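Local coordinates for MSM0271 protein (Mycobacterium smegmatis, PDB 5SUH), which assembles into double-ringed trimers in the shell of the RMM bacterial microcompartment, and probably helps control passage of small molecules across it, at residues Thr146-Asp150 with Gln151-Ile155. Sequence-based numbering, arbitrary orientation.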
loop_
_atom_site.group_PDB
_atom_site.type_symbol
_atom_site.label_atom_id
_atom_site.label_comp_id
_atom_site.label_asym_id
_atom_site.label_seq_id
_atom_site.Cartn_x
_atom_site.Cartn_y
_atom_site.Cartn_z
ATOM N N THR A 146 -20.629 13.884 22.291
ATOM C CA THR A 146 -21.622 12.898 22.723
ATOM C C THR A 146 -22.528 12.430 21.583
ATOM O O THR A 146 -22.743 13.159 20.617
ATOM C CB THR A 146 -22.495 13.435 23.854
ATOM O OG1 THR A 146 -23.240 14.569 23.399
ATOM C CG2 THR A 146 -21.630 13.823 25.026
ATOM N N ASP A 147 -22.991 11.185 21.681
ATOM C CA ASP A 147 -23.978 10.626 20.758
ATOM C C ASP A 147 -23.553 10.830 19.293
ATOM O O ASP A 147 -24.227 11.520 18.521
ATOM C CB ASP A 147 -25.350 11.272 21.040
ATOM C CG ASP A 147 -26.501 10.595 20.296
ATOM O OD1 ASP A 147 -26.411 9.371 20.044
ATOM O OD2 ASP A 147 -27.511 11.278 19.980
ATOM N N ILE A 148 -22.462 10.180 18.898
ATOM C CA ILE A 148 -21.908 10.399 17.568
ATOM C C ILE A 148 -22.926 9.957 16.490
ATOM O O ILE A 148 -23.608 8.933 16.628
ATOM C CB ILE A 148 -20.526 9.670 17.406
ATOM C CG1 ILE A 148 -19.824 10.094 16.115
ATOM C CG2 ILE A 148 -20.656 8.135 17.472
ATOM C CD1 ILE A 148 -18.388 9.553 15.962
ATOM N N THR A 149 -23.077 10.777 15.455
ATOM C CA THR A 149 -24.032 10.483 14.380
ATOM C C THR A 149 -23.514 9.311 13.556
ATOM O O THR A 149 -22.305 9.048 13.530
ATOM C CB THR A 149 -24.253 11.676 13.454
ATOM O OG1 THR A 149 -23.051 11.937 12.716
ATOM C CG2 THR A 149 -24.615 12.906 14.240
ATOM N N ASP A 150 -24.409 8.601 12.885
ATOM C CA ASP A 150 -23.998 7.377 12.201
ATOM C C ASP A 150 -23.056 7.660 11.022
ATOM O O ASP A 150 -22.149 6.870 10.745
ATOM C CB ASP A 150 -25.225 6.568 11.772
ATOM C CG ASP A 150 -26.157 7.340 10.884
ATOM O OD1 ASP A 150 -25.935 8.557 10.694
ATOM O OD2 ASP A 150 -27.128 6.723 10.389
ATOM N N GLN A 151 -23.231 8.801 10.361
ATOM C CA GLN A 151 -22.357 9.167 9.241
ATOM C C GLN A 151 -20.948 9.549 9.728
ATOM O O GLN A 151 -19.944 9.274 9.066
ATOM C CB GLN A 151 -22.988 10.303 8.429
ATOM C CG GLN A 151 -24.005 9.836 7.389
ATOM C CD GLN A 151 -24.491 10.957 6.472
ATOM O OE1 GLN A 151 -24.477 10.821 5.252
ATOM N NE2 GLN A 151 -24.957 12.044 7.055
ATOM N N HIS A 152 -20.873 10.158 10.906
ATOM C CA HIS A 152 -19.586 10.481 11.491
ATOM C C HIS A 152 -18.856 9.185 11.859
ATOM O O HIS A 152 -17.671 9.031 11.570
ATOM C CB HIS A 152 -19.772 11.381 12.722
ATOM C CG HIS A 152 -18.490 11.910 13.288
ATOM N ND1 HIS A 152 -18.438 12.640 14.456
ATOM C CD2 HIS A 152 -17.213 11.830 12.829
ATOM C CE1 HIS A 152 -17.178 12.961 14.707
ATOM N NE2 HIS A 152 -16.418 12.489 13.732
ATOM N N ALA A 153 -19.586 8.250 12.469
ATOM C CA ALA A 153 -19.031 6.967 12.904
ATOM C C ALA A 153 -18.540 6.147 11.709
ATOM O O ALA A 153 -17.445 5.569 11.749
ATOM C CB ALA A 153 -20.083 6.168 13.723
ATOM N N VAL A 154 -19.314 6.126 10.625
ATOM C CA VAL A 154 -18.904 5.314 9.499
ATOM C C VAL A 154 -17.612 5.852 8.833
ATOM O O VAL A 154 -16.703 5.064 8.549
ATOM C CB VAL A 154 -20.014 5.213 8.440
ATOM C CG1 VAL A 154 -19.495 4.485 7.270
ATOM C CG2 VAL A 154 -21.186 4.436 8.954
ATOM N N ILE A 155 -17.489 7.170 8.623
ATOM C CA ILE A 155 -16.269 7.690 7.980
ATOM C C ILE A 155 -15.098 7.737 8.961
ATOM O O ILE A 155 -13.944 7.617 8.565
ATOM C CB ILE A 155 -16.488 9.089 7.352
ATOM C CG1 ILE A 155 -15.351 9.427 6.387
ATOM C CG2 ILE A 155 -16.670 10.179 8.422
ATOM C CD1 ILE A 155 -15.564 10.743 5.611
HETATM O O HOH W 1 -21.262 13.081 14.954
#
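An N-cap opens helix 150-156 of the second circularly permuted BMC repeat, with Thr-149 in the capping position and His-152 three residues further on. With chi1 at 68°, Thr-149 OG1 lies between its backbone N and carbonyl carbon, from where it accepts a weak capping bond from His-152 N at 3.3 Å. The first regular helical bonds follow, Ala-153 N giving to Thr-149 O at 3.0 Å and Val-154 N to Asp-150 O at 2.9 Å. The Asp-150 carboxylate folds over the next peptide, and OD1 takes a weak, strongly bent bond from Gln-151 N (2.7 Å, N-H...O angle 116°).

Ile-148, before the cap, lays CD1 over one face of the His-152 imidazole, 3.6 Å from the ring centroid, in a CH-pi contact. A water in the ring plane joins His-152 ND1 (2.9 Å) to Thr-149 N, while NE2 is hydrogen-bonded to Glu-79 OE1 of a second subunit, which together should fix the ring's rotation. The cap follows strand 138-145, and backbone hydrogen bonds tie Ile-148 to Gly-168 and Gln-169, next to strand 170-177. Ile-82 and Leu-86, on helix 78-88 of that second subunit, pack against His-152 and Thr-149 respectively, placing the cap at a subunit interface.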